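Long-range contacts in tyrosine specific protein phosphatase (Trypanosoma cruzi, PDB 4AZ1), which probably removes phosphate from phosphotyrosine in proteins, as members of the classical protein tyrosine phosphatase family do: residues I54-V65 against P74-I82; A95-L105 against F127-P135. All coordinates share one frame; numbering follows the deposited sequence.

Interaction 1: I54-V65 against P74-I82; sequences ILANEATLYPQV and PYYINGNLI. With FMT (formic acid), chain H.
Asn-80 reaches over toward the turn 58-61 and overlaps Thr-60, the two side chains crossing at about a right angle. Its ND2 donates to Thr-60 OG1 at 2.9 Å, with the hydroxyl oxygen 32° out of the amide plane, and more weakly to Asn-57 O. With chi1 at -62°, CG lies anti to the carbonyl carbon, which also brings OD1 to 3.2 Å from Ala-56 CB; that oxygen accepts from Arg-267, while Thr-60 OG1 is also bonded to Gln-266 O. Beside this, the backbones form a single bridge at Leu-61 and Asn-80: Leu-81 N to Thr-60 O and Tyr-62 N to Gly-79 O, both 2.9 Å. The type I turn 58-61 is thereby tied to strand 79-82, an outermost strand, within this chain, of the mixed sheet in this phosphatase domain. Further along, Asn-78 ND2 gives Ile-54 O a 2.8 Å bond, the oxygen only 11° out of the amide plane, and is also hydrogen-bonded to Asn-49 OD1; Asn-78 N donates to O1 of a formic acid, probably from the crystallisation liquor. Pro-63, preceded by a cis peptide, covers the centre of the Tyr-62 ring with CB. A water accepts from Ile-77 N and probably donates to Tyr-62 O.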
loop_
_atom_site.group_PDB
_atom_site.type_symbol
_atom_site.label_atom_id
_atom_site.label_comp_id
_atom_site.label_asym_id
_atom_site.label_seq_id
_atom_site.Cartn_x
_atom_site.Cartn_y
_atom_site.Cartn_z
ATOM N N ILE A 54 1.198 2.177 -19.859
ATOM C CA ILE A 54 -0.212 2.511 -19.720
ATOM C C ILE A 54 -0.279 3.659 -18.739
ATOM O O ILE A 54 -0.207 3.454 -17.520
ATOM C CB ILE A 54 -1.070 1.338 -19.215
ATOM C CG1 ILE A 54 -0.805 0.075 -20.045
ATOM C CG2 ILE A 54 -2.545 1.733 -19.250
ATOM C CD1 ILE A 54 -1.633 -0.042 -21.309
ATOM N N LEU A 55 -0.423 4.866 -19.278
ATOM C CA LEU A 55 -0.317 6.084 -18.485
ATOM C C LEU A 55 -1.636 6.847 -18.485
ATOM O O LEU A 55 -2.412 6.752 -19.438
ATOM C CB LEU A 55 0.789 6.975 -19.052
ATOM C CG LEU A 55 2.177 6.351 -19.193
ATOM C CD1 LEU A 55 3.144 7.347 -19.820
ATOM C CD2 LEU A 55 2.705 5.870 -17.846
ATOM N N ALA A 56 -1.886 7.598 -17.414
ATOM C CA ALA A 56 -3.111 8.400 -17.287
ATOM C C ALA A 56 -2.920 9.807 -17.858
ATOM O O ALA A 56 -1.956 10.480 -17.493
ATOM C CB ALA A 56 -3.507 8.487 -15.814
ATOM N N ASN A 57 -3.833 10.257 -18.725
ATOM C CA ASN A 57 -3.772 11.628 -19.262
ATOM C C ASN A 57 -3.751 12.680 -18.166
ATOM O O ASN A 57 -4.523 12.595 -17.212
ATOM C CB ASN A 57 -4.965 11.943 -20.176
ATOM C CG ASN A 57 -5.142 10.931 -21.286
ATOM O OD1 ASN A 57 -5.002 9.724 -21.080
ATOM N ND2 ASN A 57 -5.464 11.421 -22.474
ATOM N N GLU A 58 -2.889 13.682 -18.322
ATOM C CA GLU A 58 -2.758 14.748 -17.339
ATOM C C GLU A 58 -4.051 15.548 -17.193
ATOM O O GLU A 58 -4.488 15.845 -16.081
ATOM C CB GLU A 58 -1.625 15.691 -17.758
ATOM C CG GLU A 58 -1.236 16.713 -16.706
ATOM C CD GLU A 58 -0.641 16.065 -15.466
ATOM O OE1 GLU A 58 0.047 15.028 -15.606
ATOM O OE2 GLU A 58 -0.854 16.598 -14.353
ATOM N N ALA A 59 -4.660 15.891 -18.325
ATOM C CA ALA A 59 -5.818 16.785 -18.346
ATOM C C ALA A 59 -7.001 16.287 -17.520
ATOM O O ALA A 59 -7.768 17.089 -16.993
ATOM C CB ALA A 59 -6.255 17.035 -19.776
ATOM N N THR A 60 -7.151 14.967 -17.428
ATOM C CA THR A 60 -8.281 14.374 -16.727
ATOM C C THR A 60 -7.821 13.466 -15.582
ATOM O O THR A 60 -8.590 12.641 -15.075
ATOM C CB THR A 60 -9.168 13.573 -17.697
ATOM O OG1 THR A 60 -8.396 12.526 -18.289
ATOM C CG2 THR A 60 -9.712 14.475 -18.799
ATOM N N LEU A 61 -6.567 13.632 -15.171
ATOM C CA LEU A 61 -5.993 12.821 -14.101
ATOM C C LEU A 61 -6.819 12.952 -12.815
ATOM O O LEU A 61 -7.123 14.060 -12.381
ATOM C CB LEU A 61 -4.545 13.248 -13.843
ATOM C CG LEU A 61 -3.808 12.492 -12.731
ATOM C CD1 LEU A 61 -3.561 11.053 -13.154
ATOM C CD2 LEU A 61 -2.514 13.169 -12.410
ATOM N N TYR A 62 -7.206 11.827 -12.225
ATOM C CA TYR A 62 -8.018 11.851 -11.010
ATOM C C TYR A 62 -7.175 11.395 -9.822
ATOM O O TYR A 62 -6.409 10.436 -9.940
ATOM C CB TYR A 62 -9.271 10.968 -11.165
ATOM C CG TYR A 62 -10.288 11.147 -10.042
ATOM C CD1 TYR A 62 -11.224 12.178 -10.085
ATOM C CD2 TYR A 62 -10.309 10.287 -8.943
ATOM C CE1 TYR A 62 -12.154 12.351 -9.066
ATOM C CE2 TYR A 62 -11.233 10.452 -7.924
ATOM C CZ TYR A 62 -12.154 11.486 -7.989
ATOM O OH TYR A 62 -13.072 11.657 -6.976
ATOM N N PRO A 63 -7.329 12.062 -8.670
ATOM C CA PRO A 63 -8.297 13.128 -8.377
ATOM C C PRO A 63 -7.816 14.558 -8.634
ATOM O O PRO A 63 -8.499 15.486 -8.196
ATOM C CB PRO A 63 -8.515 12.964 -6.873
ATOM C CG PRO A 63 -7.163 12.575 -6.383
ATOM C CD PRO A 63 -6.605 11.645 -7.454
ATOM N N GLN A 64 -6.688 14.737 -9.315
ATOM C CA GLN A 64 -6.056 16.059 -9.424
ATOM C C GLN A 64 -6.900 17.131 -10.118
ATOM O O GLN A 64 -6.678 18.323 -9.910
ATOM C CB GLN A 64 -4.684 15.949 -10.102
ATOM C CG GLN A 64 -3.589 15.300 -9.242
ATOM C CD GLN A 64 -3.738 13.783 -9.097
ATOM O OE1 GLN A 64 -4.718 13.183 -9.556
ATOM N NE2 GLN A 64 -2.751 13.157 -8.458
ATOM N N VAL A 65 -7.866 16.713 -10.930
ATOM C CA VAL A 65 -8.687 17.663 -11.680
ATOM C C VAL A 65 -9.905 18.162 -10.896
ATOM O O VAL A 65 -10.616 19.065 -11.348
ATOM C CB VAL A 65 -9.126 17.075 -13.030
ATOM C CG1 VAL A 65 -7.910 16.841 -13.898
ATOM C CG2 VAL A 65 -9.900 15.775 -12.824
ATOM N N PRO A 74 -1.790 14.649 -2.439
ATOM C CA PRO A 74 -0.606 13.913 -1.984
ATOM C C PRO A 74 -0.621 12.424 -2.332
ATOM O O PRO A 74 0.184 11.663 -1.784
ATOM C CB PRO A 74 -0.670 14.083 -0.464
ATOM C CG PRO A 74 -2.139 14.148 -0.173
ATOM C CD PRO A 74 -2.771 14.847 -1.354
ATOM N N TYR A 75 -1.497 11.999 -3.227
ATOM C CA TYR A 75 -1.447 10.611 -3.646
ATOM C C TYR A 75 -1.681 10.467 -5.134
ATOM O O TYR A 75 -2.219 11.357 -5.793
ATOM C CB TYR A 75 -2.428 9.751 -2.852
ATOM C CG TYR A 75 -3.816 10.321 -2.793
ATOM C CD1 TYR A 75 -4.657 10.242 -3.886
ATOM C CD2 TYR A 75 -4.285 10.937 -1.641
ATOM C CE1 TYR A 75 -5.921 10.756 -3.842
ATOM C CE2 TYR A 75 -5.556 11.459 -1.588
ATOM C CZ TYR A 75 -6.371 11.364 -2.695
ATOM O OH TYR A 75 -7.645 11.878 -2.667
ATOM N N TYR A 76 -1.273 9.322 -5.652
ATOM C CA TYR A 76 -1.346 9.066 -7.075
ATOM C C TYR A 76 -2.068 7.759 -7.322
ATOM O O TYR A 76 -1.711 6.707 -6.763
ATOM C CB TYR A 76 0.054 9.029 -7.705
ATOM C CG TYR A 76 0.070 8.492 -9.127
ATOM C CD1 TYR A 76 -0.158 9.331 -10.207
ATOM C CD2 TYR A 76 0.333 7.150 -9.385
ATOM C CE1 TYR A 76 -0.143 8.851 -11.499
ATOM C CE2 TYR A 76 0.352 6.662 -10.684
ATOM C CZ TYR A 76 0.113 7.520 -11.731
ATOM O OH TYR A 76 0.131 7.044 -13.018
ATOM N N ILE A 77 -3.110 7.836 -8.139
ATOM C CA ILE A 77 -3.640 6.657 -8.761
ATOM C C ILE A 77 -3.483 6.865 -10.270
ATOM O O ILE A 77 -3.627 7.990 -10.773
ATOM C CB ILE A 77 -5.093 6.368 -8.339
ATOM C CG1 ILE A 77 -6.066 7.338 -9.000
ATOM C CG2 ILE A 77 -5.223 6.412 -6.792
ATOM C CD1 ILE A 77 -7.485 6.780 -9.122
ATOM N N ASN A 78 -3.116 5.804 -10.980
ATOM C CA ASN A 78 -3.081 5.850 -12.440
ATOM C C ASN A 78 -4.537 5.792 -12.906
ATOM O O ASN A 78 -5.068 4.707 -13.177
ATOM C CB ASN A 78 -2.282 4.656 -12.963
ATOM C CG ASN A 78 -2.104 4.661 -14.465
ATOM O OD1 ASN A 78 -3.008 5.025 -15.219
ATOM N ND2 ASN A 78 -0.933 4.223 -14.911
ATOM N N GLY A 79 -5.199 6.948 -12.950
ATOM C CA GLY A 79 -6.624 6.965 -13.245
ATOM C C GLY A 79 -7.128 8.279 -13.802
ATOM O O GLY A 79 -6.503 9.325 -13.620
ATOM N N ASN A 80 -8.269 8.228 -14.486
ATOM C CA ASN A 80 -8.838 9.426 -15.091
ATOM C C ASN A 80 -10.331 9.535 -14.837
ATOM O O ASN A 80 -11.033 8.518 -14.733
ATOM C CB ASN A 80 -8.592 9.437 -16.597
ATOM C CG ASN A 80 -7.117 9.465 -16.947
ATOM O OD1 ASN A 80 -6.481 8.415 -17.076
ATOM N ND2 ASN A 80 -6.566 10.671 -17.119
ATOM N N LEU A 81 -10.809 10.772 -14.747
ATOM C CA LEU A 81 -12.234 11.052 -14.596
ATOM C C LEU A 81 -12.922 10.877 -15.947
ATOM O O LEU A 81 -12.587 11.563 -16.898
ATOM C CB LEU A 81 -12.442 12.496 -14.116
ATOM C CG LEU A 81 -13.875 12.889 -13.750
ATOM C CD1 LEU A 81 -14.378 12.004 -12.640
ATOM C CD2 LEU A 81 -14.005 14.366 -13.345
ATOM N N ILE A 82 -13.873 9.959 -16.048
ATOM C CA ILE A 82 -14.599 9.837 -17.302
ATOM C C ILE A 82 -15.961 10.504 -17.203
ATOM O O ILE A 82 -16.789 10.109 -16.384
ATOM C CB ILE A 82 -14.779 8.379 -17.723
ATOM C CG1 ILE A 82 -13.444 7.626 -17.613
ATOM C CG2 ILE A 82 -15.344 8.319 -19.157
ATOM C CD1 ILE A 82 -12.404 8.058 -18.633
HETATM C C FMT H . -4.355 2.847 -8.911
HETATM O O1 FMT H . -3.411 3.501 -9.376
HETATM O O2 FMT H . -5.529 2.892 -9.310
HETATM O O HOH W 1 -3.514 10.461 -9.560
#

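Interaction 2: A95-L105 against F127-P135; sequences APVVQGIPDFL and FVKADRYWP
Phe-104 directs the edge of its ring at a face of Tyr-133 in a T-shaped (edge-to-face) pair, with centroids 5.1 Å apart and planes at 64°. The pair joins the start of helix 101-110, beside the central mixed sheet of the phosphatase domain, to the loop after strand 127-128. A chi1 of 51° puts CG of Tyr-133 between its backbone N and carbonyl carbon; Phe-104 CE2 sits 3.8 Å above one face, toward the rim, while Trp-134 CE3 covers the centre of the opposite face. The phenol OH is hydrogen-bonded to His-225 and Gln-188. Ile-101 crosses Tyr-133 at about a right angle: CG2, anti to the backbone N, meets Tyr-133 CB at 3.9 Å, and CD1 reaches Arg-132 O. Ala-95 CB and Ala-130 CB are tight at 3.5 Å. The polar links between the segments run through water. One water donates to Pro-96 O and accepts from Asp-131 N; a second accepts from Val-98 N and donates to Asp-131 OD2, which also forms a salt bridge with Arg-50. The other carboxylate oxygen, Asp-131 OD1, lies 3.6 Å from Val-98 CG2.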
loop_
_atom_site.group_PDB
_atom_site.type_symbol
_atom_site.label_atom_id
_atom_site.label_comp_id
_atom_site.label_asym_id
_atom_site.label_seq_id
_atom_site.Cartn_x
_atom_site.Cartn_y
_atom_site.Cartn_z
ATOM N N ALA A 95 -5.576 -1.429 -11.501
ATOM C CA ALA A 95 -5.544 -2.082 -10.192
ATOM C C ALA A 95 -4.260 -1.573 -9.526
ATOM O O ALA A 95 -3.160 -1.770 -10.062
ATOM C CB ALA A 95 -5.509 -3.625 -10.352
ATOM N N PRO A 96 -4.390 -0.900 -8.372
ATOM C CA PRO A 96 -3.190 -0.344 -7.708
ATOM C C PRO A 96 -2.181 -1.434 -7.344
ATOM O O PRO A 96 -2.585 -2.546 -6.970
ATOM C CB PRO A 96 -3.754 0.295 -6.424
ATOM C CG PRO A 96 -5.059 -0.484 -6.152
ATOM C CD PRO A 96 -5.613 -0.749 -7.553
ATOM N N VAL A 97 -0.894 -1.133 -7.489
ATOM C CA VAL A 97 0.141 -2.059 -7.054
ATOM C C VAL A 97 0.265 -1.936 -5.539
ATOM O O VAL A 97 -0.276 -0.998 -4.949
ATOM C CB VAL A 97 1.489 -1.784 -7.747
ATOM C CG1 VAL A 97 1.321 -1.827 -9.267
ATOM C CG2 VAL A 97 2.055 -0.436 -7.316
ATOM N N VAL A 98 0.937 -2.894 -4.909
ATOM C CA VAL A 98 1.027 -2.930 -3.447
ATOM C C VAL A 98 1.439 -1.580 -2.857
ATOM O O VAL A 98 0.766 -1.054 -1.971
ATOM C CB VAL A 98 1.954 -4.072 -2.967
ATOM C CG1 VAL A 98 2.298 -3.928 -1.476
ATOM C CG2 VAL A 98 1.272 -5.415 -3.228
ATOM N N GLN A 99 2.499 -0.987 -3.396
ATOM C CA GLN A 99 2.979 0.282 -2.857
ATOM C C GLN A 99 2.064 1.457 -3.221
ATOM O O GLN A 99 2.228 2.561 -2.706
ATOM C CB GLN A 99 4.424 0.551 -3.285
ATOM C CG GLN A 99 5.401 -0.583 -2.937
ATOM C CD GLN A 99 5.561 -0.841 -1.434
ATOM O OE1 GLN A 99 5.090 -0.070 -0.592
ATOM N NE2 GLN A 99 6.243 -1.935 -1.097
ATOM N N GLY A 100 1.079 1.212 -4.081
ATOM C CA GLY A 100 0.142 2.251 -4.475
ATOM C C GLY A 100 -1.221 2.085 -3.826
ATOM O O GLY A 100 -2.098 2.946 -3.962
ATOM N N ILE A 101 -1.406 0.975 -3.118
ATOM C CA ILE A 101 -2.669 0.734 -2.422
ATOM C C ILE A 101 -3.019 1.803 -1.368
ATOM O O ILE A 101 -4.186 2.189 -1.270
ATOM C CB ILE A 101 -2.754 -0.701 -1.852
ATOM C CG1 ILE A 101 -2.994 -1.697 -2.986
ATOM C CG2 ILE A 101 -3.877 -0.842 -0.803
ATOM C CD1 ILE A 101 -2.850 -3.166 -2.545
ATOM N N PRO A 102 -2.022 2.295 -0.593
ATOM C CA PRO A 102 -2.417 3.322 0.379
ATOM C C PRO A 102 -2.980 4.563 -0.322
ATOM O O PRO A 102 -3.948 5.163 0.177
ATOM C CB PRO A 102 -1.102 3.664 1.091
ATOM C CG PRO A 102 -0.238 2.451 0.919
ATOM C CD PRO A 102 -0.608 1.896 -0.428
ATOM N N ASP A 103 -2.375 4.945 -1.447
ATOM C CA ASP A 103 -2.892 6.042 -2.269
ATOM C C ASP A 103 -4.322 5.767 -2.715
ATOM O O ASP A 103 -5.185 6.654 -2.698
ATOM C CB ASP A 103 -2.026 6.214 -3.513
ATOM C CG ASP A 103 -0.567 6.459 -3.179
ATOM O OD1 ASP A 103 0.103 5.517 -2.676
ATOM O OD2 ASP A 103 -0.098 7.592 -3.433
ATOM N N PHE A 104 -4.568 4.534 -3.127
ATOM C CA PHE A 104 -5.867 4.174 -3.679
ATOM C C PHE A 104 -6.922 4.301 -2.580
ATOM O O PHE A 104 -7.972 4.931 -2.774
ATOM C CB PHE A 104 -5.800 2.751 -4.230
ATOM C CG PHE A 104 -7.090 2.254 -4.844
ATOM C CD1 PHE A 104 -7.557 2.774 -6.045
ATOM C CD2 PHE A 104 -7.814 1.240 -4.233
ATOM C CE1 PHE A 104 -8.735 2.291 -6.618
ATOM C CE2 PHE A 104 -8.998 0.757 -4.798
ATOM C CZ PHE A 104 -9.454 1.278 -5.986
ATOM N N LEU A 105 -6.628 3.727 -1.418
ATOM C CA LEU A 105 -7.571 3.750 -0.299
ATOM C C LEU A 105 -7.789 5.171 0.206
ATOM O O LEU A 105 -8.911 5.551 0.586
ATOM C CB LEU A 105 -7.090 2.843 0.844
ATOM C CG LEU A 105 -6.968 1.351 0.500
ATOM C CD1 LEU A 105 -6.588 0.497 1.726
ATOM C CD2 LEU A 105 -8.230 0.818 -0.134
ATOM N N PHE A 127 -0.966 -15.379 -14.619
ATOM C CA PHE A 127 -0.379 -14.043 -14.530
ATOM C C PHE A 127 -1.128 -13.170 -13.543
ATOM O O PHE A 127 -2.347 -13.334 -13.369
ATOM C CB PHE A 127 -0.336 -13.403 -15.923
ATOM C CG PHE A 127 0.431 -14.234 -16.905
ATOM C CD1 PHE A 127 1.825 -14.169 -16.937
ATOM C CD2 PHE A 127 -0.222 -15.140 -17.731
ATOM C CE1 PHE A 127 2.565 -14.967 -17.806
ATOM C CE2 PHE A 127 0.520 -15.949 -18.621
ATOM C CZ PHE A 127 1.909 -15.855 -18.653
ATOM N N VAL A 128 -0.404 -12.255 -12.897
ATOM C CA VAL A 128 -1.019 -11.334 -11.933
ATOM C C VAL A 128 -1.763 -10.215 -12.648
ATOM O O VAL A 128 -1.209 -9.554 -13.524
ATOM C CB VAL A 128 0.024 -10.676 -10.994
ATOM C CG1 VAL A 128 -0.701 -9.893 -9.904
ATOM C CG2 VAL A 128 0.953 -11.725 -10.358
ATOM N N LYS A 129 -3.013 -9.982 -12.264
ATOM C CA LYS A 129 -3.783 -8.863 -12.799
ATOM C C LYS A 129 -3.978 -7.764 -11.755
ATOM O O LYS A 129 -4.042 -6.584 -12.089
ATOM C CB LYS A 129 -5.160 -9.357 -13.263
ATOM C CG LYS A 129 -5.102 -10.325 -14.424
ATOM C CD LYS A 129 -4.688 -9.587 -15.691
ATOM C CE LYS A 129 -4.657 -10.508 -16.896
ATOM N NZ LYS A 129 -4.252 -9.703 -18.111
ATOM N N ALA A 130 -4.099 -8.156 -10.489
ATOM C CA ALA A 130 -4.391 -7.187 -9.433
ATOM C C ALA A 130 -3.863 -7.635 -8.076
ATOM O O ALA A 130 -3.500 -8.802 -7.887
ATOM C CB ALA A 130 -5.898 -6.928 -9.345
ATOM N N ASP A 131 -3.858 -6.700 -7.130
ATOM C CA ASP A 131 -3.410 -6.980 -5.772
ATOM C C ASP A 131 -4.540 -6.699 -4.794
ATOM O O ASP A 131 -5.220 -5.674 -4.897
ATOM C CB ASP A 131 -2.181 -6.130 -5.424
ATOM C CG ASP A 131 -0.921 -6.605 -6.147
ATOM O OD1 ASP A 131 -0.283 -7.566 -5.662
ATOM O OD2 ASP A 131 -0.572 -6.016 -7.197
ATOM N N ARG A 132 -4.741 -7.618 -3.855
ATOM C CA ARG A 132 -5.823 -7.488 -2.878
ATOM C C ARG A 132 -5.724 -6.224 -2.013
ATOM O O ARG A 132 -4.659 -5.901 -1.453
ATOM C CB ARG A 132 -5.871 -8.726 -1.974
ATOM C CG ARG A 132 -7.020 -8.690 -0.962
ATOM C CD ARG A 132 -7.159 -10.033 -0.249
ATOM N NE ARG A 132 -5.877 -10.465 0.288
ATOM C CZ ARG A 132 -5.362 -10.024 1.437
ATOM N NH1 ARG A 132 -6.028 -9.142 2.178
ATOM N NH2 ARG A 132 -4.181 -10.470 1.854
ATOM N N TYR A 133 -6.837 -5.509 -1.899
ATOM C CA TYR A 133 -6.886 -4.360 -1.005
ATOM C C TYR A 133 -8.046 -4.442 -0.006
ATOM O O TYR A 133 -8.356 -3.464 0.676
ATOM C CB TYR A 133 -6.926 -3.059 -1.810
ATOM C CG TYR A 133 -7.994 -3.046 -2.884
ATOM C CD1 TYR A 133 -9.294 -2.668 -2.590
ATOM C CD2 TYR A 133 -7.690 -3.390 -4.196
ATOM C CE1 TYR A 133 -10.280 -2.636 -3.570
ATOM C CE2 TYR A 133 -8.678 -3.367 -5.196
ATOM C CZ TYR A 133 -9.963 -2.992 -4.867
ATOM O OH TYR A 133 -10.942 -2.957 -5.835
ATOM N N TRP A 134 -8.668 -5.618 0.085
ATOM C CA TRP A 134 -9.786 -5.835 1.009
ATOM C C TRP A 134 -9.427 -6.932 2.000
ATOM O O TRP A 134 -8.582 -7.770 1.697
ATOM C CB TRP A 134 -11.050 -6.235 0.233
ATOM C CG TRP A 134 -10.843 -7.459 -0.603
ATOM C CD1 TRP A 134 -10.983 -8.760 -0.208
ATOM C CD2 TRP A 134 -10.442 -7.493 -1.976
ATOM N NE1 TRP A 134 -10.693 -9.603 -1.256
ATOM C CE2 TRP A 134 -10.360 -8.851 -2.349
ATOM C CE3 TRP A 134 -10.149 -6.504 -2.924
ATOM C CZ2 TRP A 134 -10.001 -9.247 -3.648
ATOM C CZ3 TRP A 134 -9.788 -6.898 -4.210
ATOM C CH2 TRP A 134 -9.720 -8.255 -4.560
ATOM N N PRO A 135 -10.067 -6.930 3.189
ATOM C CA PRO A 135 -9.767 -7.993 4.159
ATOM C C PRO A 135 -10.294 -9.323 3.650
ATOM O O PRO A 135 -11.365 -9.361 3.032
ATOM C CB PRO A 135 -10.564 -7.588 5.419
ATOM C CG PRO A 135 -11.093 -6.171 5.148
ATOM C CD PRO A 135 -11.130 -6.016 3.659
HETATM O O HOH W 2 -4.783 -3.979 -7.133
HETATM O O HOH W 3 2.072 -4.835 -6.728
#

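Interaction 1 is mostly buried and interaction 2 only partly so; their centres lie about 16 Å apart, and the first buries 718 Å² against 424 Å². They hold different elements: 54-65 is pinned to a strand that is outermost in the mixed sheet within this chain, whereas 95-105 carries a helix start onto a loop and, at Val-98 and Ile-101, packs on Leu-52 of the second subunit. Direct backbone and asparagine hydrogen bonds dominate interaction 1, while aromatic and aliphatic packing with bridging waters makes interaction 2. The two meet where Asp-103 OD2, which also forms a salt bridge with Lys-48, probably accepts a hydrogen bond from Tyr-76 N, and where Ile-77 CG2 packs on Phe-104 CA.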